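Local coordinates for protein arginyl-tRNA synthetase, putative (Plasmodium falciparum, PDB 5JLD) that probably attaches L-arginine to its cognate tRNA(Arg), using ATP and releasing AMP and diphosphate, as a class I aminoacyl-tRNA synthetase, at residues A[160-168]-A[526-535]; A[132-143]-A[170-180]. One frame throughout, in Å; residues are numbered along the deposited sequence.

Contact 1: A[160-168]-A[526-535]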
loop_
_atom_site.group_PDB
_atom_site.type_symbol
_atom_site.label_atom_id
_atom_site.label_comp_id
_atom_site.label_asym_id
_atom_site.label_seq_id
_atom_site.Cartn_x
_atom_site.Cartn_y
_atom_site.Cartn_z
ATOM N N SER A 160 -2.623 4.071 1.187
ATOM C CA SER A 160 -1.371 3.580 1.799
ATOM C C SER A 160 -0.250 3.405 0.768
ATOM O O SER A 160 0.880 3.876 0.971
ATOM C CB SER A 160 -1.596 2.255 2.552
ATOM O OG SER A 160 -0.501 2.037 3.423
ATOM N N ILE A 161 -0.569 2.762 -0.351
ATOM C CA ILE A 161 0.423 2.603 -1.422
ATOM C C ILE A 161 0.996 3.950 -1.915
ATOM O O ILE A 161 2.237 4.119 -2.088
ATOM C CB ILE A 161 -0.201 1.815 -2.595
ATOM C CG1 ILE A 161 -0.454 0.370 -2.127
ATOM C CG2 ILE A 161 0.697 1.873 -3.859
ATOM C CD1 ILE A 161 -1.332 -0.489 -3.043
ATOM N N CYS A 162 0.100 4.925 -2.106
ATOM C CA CYS A 162 0.552 6.250 -2.522
ATOM C C CYS A 162 1.502 6.853 -1.493
ATOM O O CYS A 162 2.521 7.427 -1.848
ATOM C CB CYS A 162 -0.630 7.195 -2.737
ATOM S SG CYS A 162 -1.641 6.715 -4.181
ATOM N N ARG A 163 1.124 6.758 -0.225
ATOM C CA ARG A 163 1.919 7.332 0.833
ATOM C C ARG A 163 3.301 6.649 0.843
ATOM O O ARG A 163 4.308 7.293 1.126
ATOM C CB ARG A 163 1.225 7.176 2.190
ATOM C CG ARG A 163 -0.035 7.994 2.393
ATOM C CD ARG A 163 -0.384 8.111 3.895
ATOM N NE ARG A 163 -1.699 8.706 4.124
ATOM C CZ ARG A 163 -2.058 9.368 5.227
ATOM N NH1 ARG A 163 -1.203 9.520 6.227
ATOM N NH2 ARG A 163 -3.292 9.872 5.334
ATOM N N VAL A 164 3.338 5.361 0.503
ATOM C CA VAL A 164 4.608 4.643 0.429
ATOM C C VAL A 164 5.477 5.262 -0.650
ATOM O O VAL A 164 6.623 5.613 -0.388
ATOM C CB VAL A 164 4.420 3.134 0.155
ATOM C CG1 VAL A 164 5.719 2.506 -0.314
ATOM C CG2 VAL A 164 3.914 2.420 1.409
ATOM N N PHE A 165 4.927 5.442 -1.851
ATOM C CA PHE A 165 5.739 6.050 -2.916
ATOM C C PHE A 165 6.151 7.505 -2.636
ATOM O O PHE A 165 7.270 7.922 -2.986
ATOM C CB PHE A 165 5.011 5.954 -4.254
ATOM C CG PHE A 165 5.071 4.583 -4.853
ATOM C CD1 PHE A 165 6.244 4.113 -5.417
ATOM C CD2 PHE A 165 3.975 3.751 -4.809
ATOM C CE1 PHE A 165 6.306 2.861 -5.955
ATOM C CE2 PHE A 165 4.032 2.489 -5.347
ATOM C CZ PHE A 165 5.193 2.045 -5.930
ATOM N N GLU A 166 5.275 8.263 -1.980
ATOM C CA GLU A 166 5.589 9.644 -1.606
ATOM C C GLU A 166 6.711 9.669 -0.536
ATOM O O GLU A 166 7.575 10.558 -0.523
ATOM C CB GLU A 166 4.306 10.360 -1.128
ATOM C CG GLU A 166 3.316 10.607 -2.303
ATOM C CD GLU A 166 1.846 10.823 -1.909
ATOM O OE1 GLU A 166 1.498 10.758 -0.708
ATOM O OE2 GLU A 166 1.020 11.051 -2.826
ATOM N N PHE A 167 6.720 8.674 0.348
ATOM C CA PHE A 167 7.820 8.537 1.298
ATOM C C PHE A 167 9.136 8.311 0.552
ATOM O O PHE A 167 10.145 8.948 0.852
ATOM C CB PHE A 167 7.562 7.393 2.262
ATOM C CG PHE A 167 8.766 7.004 3.064
ATOM C CD1 PHE A 167 9.259 7.851 4.038
ATOM C CD2 PHE A 167 9.384 5.779 2.865
ATOM C CE1 PHE A 167 10.380 7.495 4.792
ATOM C CE2 PHE A 167 10.492 5.417 3.615
ATOM C CZ PHE A 167 10.991 6.278 4.577
ATOM N N LEU A 168 9.095 7.435 -0.448
ATOM C CA LEU A 168 10.234 7.189 -1.340
ATOM C C LEU A 168 10.472 8.324 -2.360
ATOM O O LEU A 168 11.251 8.167 -3.297
ATOM C CB LEU A 168 10.026 5.842 -2.073
ATOM C CG LEU A 168 9.992 4.648 -1.107
ATOM C CD1 LEU A 168 9.624 3.322 -1.766
ATOM C CD2 LEU A 168 11.350 4.541 -0.412
ATOM N N PHE A 526 10.022 -2.231 2.236
ATOM C CA PHE A 526 9.779 -1.484 1.010
ATOM C C PHE A 526 10.276 -2.273 -0.187
ATOM O O PHE A 526 9.594 -2.353 -1.224
ATOM C CB PHE A 526 10.434 -0.114 1.092
ATOM C CG PHE A 526 9.816 0.753 2.138
ATOM C CD1 PHE A 526 8.703 1.529 1.847
ATOM C CD2 PHE A 526 10.307 0.749 3.435
ATOM C CE1 PHE A 526 8.107 2.311 2.825
ATOM C CE2 PHE A 526 9.715 1.528 4.423
ATOM C CZ PHE A 526 8.615 2.308 4.120
ATOM N N TYR A 527 11.446 -2.892 -0.018
ATOM C CA TYR A 527 11.976 -3.790 -1.036
ATOM C C TYR A 527 10.931 -4.825 -1.470
ATOM O O TYR A 527 10.721 -5.054 -2.674
ATOM C CB TYR A 527 13.241 -4.481 -0.515
ATOM C CG TYR A 527 13.735 -5.626 -1.356
ATOM C CD1 TYR A 527 14.357 -5.400 -2.583
ATOM C CD2 TYR A 527 13.591 -6.943 -0.920
ATOM C CE1 TYR A 527 14.827 -6.462 -3.362
ATOM C CE2 TYR A 527 14.074 -8.011 -1.681
ATOM C CZ TYR A 527 14.685 -7.763 -2.898
ATOM O OH TYR A 527 15.139 -8.812 -3.656
ATOM N N TYR A 528 10.245 -5.440 -0.512
ATOM C CA TYR A 528 9.260 -6.436 -0.925
ATOM C C TYR A 528 7.908 -5.828 -1.385
ATOM O O TYR A 528 7.255 -6.363 -2.286
ATOM C CB TYR A 528 9.056 -7.448 0.187
ATOM C CG TYR A 528 10.169 -8.481 0.231
ATOM C CD1 TYR A 528 10.354 -9.373 -0.822
ATOM C CD2 TYR A 528 11.045 -8.556 1.315
ATOM C CE1 TYR A 528 11.368 -10.325 -0.795
ATOM C CE2 TYR A 528 12.064 -9.512 1.357
ATOM C CZ TYR A 528 12.216 -10.392 0.296
ATOM O OH TYR A 528 13.224 -11.336 0.315
ATOM N N ILE A 529 7.501 -4.709 -0.789
ATOM C CA ILE A 529 6.264 -4.047 -1.210
ATOM C C ILE A 529 6.327 -3.668 -2.692
ATOM O O ILE A 529 5.388 -3.913 -3.448
ATOM C CB ILE A 529 5.981 -2.797 -0.371
ATOM C CG1 ILE A 529 5.334 -3.205 0.953
ATOM C CG2 ILE A 529 5.027 -1.870 -1.099
ATOM C CD1 ILE A 529 4.917 -2.031 1.824
ATOM N N LEU A 530 7.445 -3.096 -3.111
ATOM C CA LEU A 530 7.601 -2.739 -4.521
ATOM C C LEU A 530 7.385 -3.958 -5.428
ATOM O O LEU A 530 6.930 -3.830 -6.567
ATOM C CB LEU A 530 8.991 -2.146 -4.769
ATOM C CG LEU A 530 9.312 -0.780 -4.171
ATOM C CD1 LEU A 530 10.688 -0.339 -4.666
ATOM C CD2 LEU A 530 8.239 0.270 -4.496
ATOM N N LYS A 531 7.703 -5.137 -4.901
ATOM C CA LYS A 531 7.611 -6.377 -5.661
ATOM C C LYS A 531 6.203 -6.984 -5.670
ATOM O O LYS A 531 5.767 -7.510 -6.683
ATOM C CB LYS A 531 8.612 -7.403 -5.108
ATOM C CG LYS A 531 10.070 -6.981 -5.308
ATOM C CD LYS A 531 11.045 -7.926 -4.634
ATOM C CE LYS A 531 11.077 -9.277 -5.329
ATOM N NZ LYS A 531 12.153 -10.155 -4.780
ATOM N N ASN A 532 5.497 -6.932 -4.548
ATOM C CA ASN A 532 4.220 -7.649 -4.476
ATOM C C ASN A 532 3.046 -6.825 -3.930
ATOM O O ASN A 532 1.921 -7.314 -3.875
ATOM C CB ASN A 532 4.391 -8.950 -3.640
ATOM C CG ASN A 532 4.922 -8.702 -2.223
ATOM O OD1 ASN A 532 4.667 -7.664 -1.606
ATOM N ND2 ASN A 532 5.662 -9.678 -1.700
ATOM N N MET A 533 3.320 -5.591 -3.503
ATOM C CA MET A 533 2.276 -4.697 -2.985
ATOM C C MET A 533 1.487 -5.272 -1.820
ATOM O O MET A 533 0.330 -4.919 -1.636
ATOM C CB MET A 533 1.295 -4.314 -4.106
ATOM C CG MET A 533 1.878 -3.350 -5.131
ATOM S SD MET A 533 2.341 -1.779 -4.397
ATOM C CE MET A 533 3.819 -1.463 -5.361
ATOM N N LEU A 534 2.099 -6.139 -1.016
ATOM C CA LEU A 534 1.402 -6.648 0.160
ATOM C C LEU A 534 1.711 -5.760 1.369
ATOM O O LEU A 534 2.702 -5.978 2.087
ATOM C CB LEU A 534 1.775 -8.111 0.429
ATOM C CG LEU A 534 1.528 -9.048 -0.760
ATOM C CD1 LEU A 534 2.153 -10.435 -0.535
ATOM C CD2 LEU A 534 0.039 -9.165 -1.054
ATOM N N VAL A 535 0.847 -4.765 1.597
ATOM C CA VAL A 535 1.104 -3.741 2.605
ATOM C C VAL A 535 0.829 -4.237 4.022
ATOM O O VAL A 535 1.197 -3.563 4.994
ATOM C CB VAL A 535 0.257 -2.459 2.360
ATOM C CG1 VAL A 535 0.209 -2.098 0.854
ATOM C CG2 VAL A 535 -1.137 -2.646 2.911
#

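Contact 2: A[132-143]-A[170-180]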
loop_
_atom_site.group_PDB
_atom_site.type_symbol
_atom_site.label_atom_id
_atom_site.label_comp_id
_atom_site.label_asym_id
_atom_site.label_seq_id
_atom_site.Cartn_x
_atom_site.Cartn_y
_atom_site.Cartn_z
ATOM N N GLY A 132 10.150 6.441 -12.226
ATOM C CA GLY A 132 10.055 7.865 -12.487
ATOM C C GLY A 132 8.658 8.387 -12.218
ATOM O O GLY A 132 8.471 9.306 -11.424
ATOM N N ASN A 133 7.670 7.792 -12.871
ATOM C CA ASN A 133 6.295 8.220 -12.664
ATOM C C ASN A 133 5.438 7.035 -12.282
ATOM O O ASN A 133 5.338 6.071 -13.035
ATOM C CB ASN A 133 5.711 8.884 -13.917
ATOM C CG ASN A 133 6.499 10.090 -14.380
ATOM O OD1 ASN A 133 6.652 11.075 -13.653
ATOM N ND2 ASN A 133 6.953 10.044 -15.631
ATOM N N VAL A 134 4.794 7.124 -11.129
ATOM C CA VAL A 134 3.911 6.056 -10.684
ATOM C C VAL A 134 2.478 6.557 -10.611
ATOM O O VAL A 134 2.221 7.655 -10.104
ATOM C CB VAL A 134 4.339 5.518 -9.278
ATOM C CG1 VAL A 134 3.291 4.552 -8.731
ATOM C CG2 VAL A 134 5.731 4.852 -9.338
ATOM N N LEU A 135 1.545 5.754 -11.103
ATOM C CA LEU A 135 0.136 6.091 -10.991
ATOM C C LEU A 135 -0.596 5.002 -10.226
ATOM O O LEU A 135 -0.459 3.832 -10.548
ATOM C CB LEU A 135 -0.497 6.284 -12.380
ATOM C CG LEU A 135 -1.959 6.740 -12.405
ATOM C CD1 LEU A 135 -2.239 7.620 -13.643
ATOM C CD2 LEU A 135 -2.924 5.553 -12.362
ATOM N N VAL A 136 -1.409 5.409 -9.252
ATOM C CA VAL A 136 -2.230 4.479 -8.487
ATOM C C VAL A 136 -3.713 4.781 -8.742
ATOM O O VAL A 136 -4.209 5.885 -8.485
ATOM C CB VAL A 136 -1.908 4.544 -6.968
ATOM C CG1 VAL A 136 -2.741 3.510 -6.182
ATOM C CG2 VAL A 136 -0.399 4.333 -6.718
ATOM N N ASP A 137 -4.406 3.780 -9.267
ATOM C CA ASP A 137 -5.823 3.858 -9.619
ATOM C C ASP A 137 -6.626 3.188 -8.517
ATOM O O ASP A 137 -6.555 1.974 -8.367
ATOM C CB ASP A 137 -6.048 3.176 -10.974
ATOM C CG ASP A 137 -7.474 3.285 -11.483
ATOM O OD1 ASP A 137 -8.444 3.229 -10.694
ATOM O OD2 ASP A 137 -7.627 3.426 -12.716
ATOM N N PHE A 138 -7.370 3.970 -7.740
ATOM C CA PHE A 138 -8.084 3.414 -6.605
ATOM C C PHE A 138 -9.352 4.173 -6.241
ATOM O O PHE A 138 -9.641 5.242 -6.800
ATOM C CB PHE A 138 -7.144 3.304 -5.370
ATOM C CG PHE A 138 -6.643 4.629 -4.820
ATOM C CD1 PHE A 138 -5.843 5.479 -5.587
ATOM C CD2 PHE A 138 -6.912 4.988 -3.498
ATOM C CE1 PHE A 138 -5.352 6.687 -5.056
ATOM C CE2 PHE A 138 -6.426 6.188 -2.954
ATOM C CZ PHE A 138 -5.647 7.041 -3.735
ATOM N N SER A 139 -10.096 3.561 -5.313
ATOM C CA SER A 139 -11.406 3.984 -4.814
ATOM C C SER A 139 -12.518 3.679 -5.820
ATOM O O SER A 139 -13.313 2.773 -5.607
ATOM C CB SER A 139 -11.413 5.467 -4.443
ATOM O OG SER A 139 -12.523 5.754 -3.634
ATOM N N SER A 140 -12.584 4.445 -6.899
ATOM C CA SER A 140 -13.530 4.170 -7.998
ATOM C C SER A 140 -15.041 4.193 -7.652
ATOM O O SER A 140 -15.778 3.264 -7.995
ATOM C CB SER A 140 -13.193 2.809 -8.616
ATOM O OG SER A 140 -11.818 2.727 -8.922
ATOM N N PRO A 141 -15.528 5.258 -7.002
ATOM C CA PRO A 141 -16.978 5.226 -6.813
ATOM C C PRO A 141 -17.720 5.491 -8.126
ATOM O O PRO A 141 -17.098 5.897 -9.125
ATOM C CB PRO A 141 -17.225 6.357 -5.818
ATOM C CG PRO A 141 -16.151 7.340 -6.126
ATOM C CD PRO A 141 -14.930 6.504 -6.488
ATOM N N ASN A 142 -19.031 5.260 -8.109
ATOM C CA ASN A 142 -19.912 5.568 -9.235
ATOM C C ASN A 142 -20.872 6.686 -8.876
ATOM O O ASN A 142 -21.521 6.623 -7.831
ATOM C CB ASN A 142 -20.713 4.336 -9.661
ATOM C CG ASN A 142 -19.832 3.216 -10.170
ATOM O OD1 ASN A 142 -18.918 3.444 -10.961
ATOM N ND2 ASN A 142 -20.102 1.995 -9.717
ATOM N N ILE A 143 -20.960 7.696 -9.747
ATOM C CA ILE A 143 -21.917 8.787 -9.599
ATOM C C ILE A 143 -23.330 8.234 -9.435
ATOM O O ILE A 143 -23.696 7.246 -10.074
ATOM C CB ILE A 143 -21.881 9.756 -10.823
ATOM C CG1 ILE A 143 -20.459 10.273 -11.072
ATOM C CG2 ILE A 143 -22.905 10.900 -10.670
ATOM C CD1 ILE A 143 -19.857 11.154 -9.944
ATOM N N ILE A 170 8.761 9.503 -4.756
ATOM C CA ILE A 170 8.388 9.192 -6.119
ATOM C C ILE A 170 7.276 10.137 -6.580
ATOM O O ILE A 170 6.385 10.479 -5.800
ATOM C CB ILE A 170 7.938 7.728 -6.244
ATOM C CG1 ILE A 170 9.073 6.797 -5.794
ATOM C CG2 ILE A 170 7.516 7.412 -7.650
ATOM C CD1 ILE A 170 10.354 6.986 -6.614
ATOM N N ASN A 171 7.363 10.588 -7.828
ATOM C CA ASN A 171 6.279 11.345 -8.454
ATOM C C ASN A 171 5.046 10.437 -8.580
ATOM O O ASN A 171 5.007 9.505 -9.390
ATOM C CB ASN A 171 6.711 11.893 -9.826
ATOM C CG ASN A 171 5.633 12.772 -10.477
ATOM O OD1 ASN A 171 4.983 13.583 -9.807
ATOM N ND2 ASN A 171 5.442 12.604 -11.788
ATOM N N THR A 172 4.039 10.698 -7.766
ATOM C CA THR A 172 2.950 9.730 -7.624
ATOM C C THR A 172 1.604 10.325 -8.009
ATOM O O THR A 172 1.211 11.358 -7.457
ATOM C CB THR A 172 2.898 9.213 -6.176
ATOM O OG1 THR A 172 4.210 8.785 -5.807
ATOM C CG2 THR A 172 1.943 8.042 -6.050
ATOM N N HIS A 173 0.913 9.706 -8.974
ATOM C CA HIS A 173 -0.396 10.212 -9.407
ATOM C C HIS A 173 -1.497 9.477 -8.651
ATOM O O HIS A 173 -1.676 8.270 -8.829
ATOM C CB HIS A 173 -0.623 10.029 -10.920
ATOM C CG HIS A 173 0.369 10.727 -11.795
ATOM N ND1 HIS A 173 0.193 12.017 -12.250
ATOM C CD2 HIS A 173 1.544 10.301 -12.329
ATOM C CE1 HIS A 173 1.218 12.362 -13.009
ATOM N NE2 HIS A 173 2.049 11.337 -13.074
ATOM N N ARG A 174 -2.225 10.205 -7.815
ATOM C CA ARG A 174 -3.402 9.673 -7.131
ATOM C C ARG A 174 -4.657 9.849 -8.010
ATOM O O ARG A 174 -5.178 10.965 -8.161
ATOM C CB ARG A 174 -3.587 10.379 -5.794
ATOM C CG ARG A 174 -2.375 10.258 -4.894
ATOM C CD ARG A 174 -2.415 11.310 -3.808
ATOM N NE ARG A 174 -1.619 10.867 -2.665
ATOM C CZ ARG A 174 -2.141 10.271 -1.602
ATOM N NH1 ARG A 174 -3.448 10.048 -1.567
ATOM N NH2 ARG A 174 -1.359 9.871 -0.593
ATOM N N VAL A 175 -5.154 8.749 -8.570
ATOM C CA VAL A 175 -6.210 8.850 -9.569
ATOM C C VAL A 175 -7.475 8.077 -9.206
ATOM O O VAL A 175 -7.455 6.885 -8.963
ATOM C CB VAL A 175 -5.710 8.380 -10.940
ATOM C CG1 VAL A 175 -6.862 8.371 -11.952
ATOM C CG2 VAL A 175 -4.601 9.304 -11.428
ATOM N N ASN A 176 -8.587 8.793 -9.194
ATOM C CA ASN A 176 -9.885 8.214 -8.920
ATOM C C ASN A 176 -10.707 8.096 -10.209
ATOM O O ASN A 176 -11.239 9.095 -10.667
ATOM C CB ASN A 176 -10.614 9.078 -7.881
ATOM C CG ASN A 176 -11.823 8.386 -7.288
ATOM O OD1 ASN A 176 -12.191 7.283 -7.701
ATOM N ND2 ASN A 176 -12.433 9.022 -6.297
ATOM N N HIS A 177 -10.774 6.885 -10.771
ATOM C CA HIS A 177 -11.499 6.564 -12.009
ATOM C C HIS A 177 -12.992 6.423 -11.717
ATOM O O HIS A 177 -13.528 5.316 -11.681
ATOM C CB HIS A 177 -10.934 5.272 -12.631
ATOM C CG HIS A 177 -11.455 4.943 -14.004
ATOM N ND1 HIS A 177 -10.815 5.340 -15.155
ATOM C CD2 HIS A 177 -12.508 4.180 -14.400
ATOM C CE1 HIS A 177 -11.478 4.879 -16.207
ATOM N NE2 HIS A 177 -12.499 4.164 -15.772
ATOM N N VAL A 178 -13.652 7.554 -11.480
ATOM C CA VAL A 178 -15.052 7.554 -11.056
ATOM C C VAL A 178 -15.975 7.163 -12.213
ATOM O O VAL A 178 -15.710 7.506 -13.368
ATOM C CB VAL A 178 -15.451 8.936 -10.477
ATOM C CG1 VAL A 178 -15.072 10.063 -11.434
ATOM C CG2 VAL A 178 -16.932 8.991 -10.136
ATOM N N GLY A 179 -17.042 6.420 -11.907
ATOM C CA GLY A 179 -18.027 6.056 -12.908
ATOM C C GLY A 179 -18.997 7.203 -13.198
ATOM O O GLY A 179 -20.085 7.271 -12.626
ATOM N N ASP A 180 -18.607 8.109 -14.092
ATOM C CA ASP A 180 -19.403 9.306 -14.366
ATOM C C ASP A 180 -19.911 9.330 -15.802
ATOM O O ASP A 180 -20.227 10.386 -16.339
ATOM C CB ASP A 180 -18.581 10.575 -14.103
ATOM C CG ASP A 180 -17.365 10.687 -15.021
ATOM O OD1 ASP A 180 -16.993 9.675 -15.667
ATOM O OD2 ASP A 180 -16.782 11.794 -15.092
HETATM O O HOH W 1 -10.198 4.639 -9.292
#

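Contact 1: A[160-168]-A[526-535]
The chi1 of F526 (-66°) sets its CG opposite its own carbonyl carbon and sends the ring across to helix 149-167, where F167 and V164 receive it. M533, with its chain bent at chi2 (-62°) and again at chi3, brings its sulfur and methyl to I161 and F165. F167 CE2 lies over one face of the F526 ring, 3.7 Å from F526 CZ, though the ring pair as a whole is oblique. V164 CG1 comes in at the edge of the same ring, 3.8 Å from F526 CD1. A flat phenyl suits this place, giving a face to one residue and its rim to another. Further along, L530 CD2 presses on F165 CE1 at 3.5 Å, and M533 CE meets the edge of that ring, 3.8 Å from F165 CZ. The unbranched, pliable methionine also places SD 4.0 Å from I161 CG2. V535 CG1 then meets I161 CG1 at 3.9 Å, the side chains crossing at about a right angle. M533 and V535 follow the helix; N532 OD1 accepts from L534 N at 3.0 Å, forming an Asx turn just where M533 takes positive phi. I161, F165 and M533 also rest on I345 of strand 343-349. The axes of segments 160-167 and 526-532 approach to 11.8 Å, their N-to-C directions 127° apart, a separation that large apolar side chains bridge. This largely buried seam, whose touching side chains are apolar, joins the first crossover helix of the class I Rossmann-type catalytic fold to a helix of the DALR-family anticodon-binding region.

Contact 2: A[132-143]-A[170-180]
L135 and V175 form the apolar centre on one face of the sheet: a chi1 of -176°, CG trans to the backbone N, brings L135 CD1 to 3.6 Å from V175 CG2 and rests L135 CG on the CB of H173. On the other face V134 CG2 meets I170 CG2 at 3.5 Å. Beta-branched valine and isoleucine suit these extended backbones. Between the faces runs a parallel ladder: V134 N and V136 N donate to N171 O and H173 O, H173 N and V175 N return bonds to V134 O and V136 O, and F138 N closes the series on V175 O. At the start N171 ND2 gives a bond of 2.7 Å to N133 OD1, their amide planes 77° apart. Past the strands the register slips by one. There a water is gripped by four bonds, donating to D137 OD1 and F138 O and accepting from S140 OG and H177 N; D137 OD2 makes a salt bridge with R335. N176, whose amide also bonds Y263, takes S140 N on OD1 at 3.0 Å, the donor tilted 32° from the carbonyl plane. Beyond, G179 N bonds P141 O at 2.8 Å and I143 N bonds G179 O at 3.0 Å; having no side chain, G179 lets N142 OD1 come to 3.4 Å from its CA. I143 CD1 packs on V178 CG2. Helix 149-167 covers the V136 and T172 face and helix 326-337 the L135 and V175 face; P141 and I143 lean on helix 242-265. Strand 343-349 continues the parallel sheet beside 133-137, and strand 271-272 borders 171-176.

Overall arrangement
Followed from the N terminus, past the N-terminal region, the chain lays down strand 133-137, runs through 138-143 and passes along helix 149-167 to strand 171-176. Contact 2 closes this short loop, pairing the two strands of a beta-alpha-beta unit. Contact 1 opens on the same helix, at 160-168, and closes only some 358 residues later, at 526-535, so the two loops cross instead of nesting. The centres of contact 1 and contact 2 lie about 16 Å apart. They meet directly: E166 makes a salt bridge with R174, and F165 packs on T172. Helix 149-167 thus links the catalytic sheet on one side to the anticodon-binding region on another.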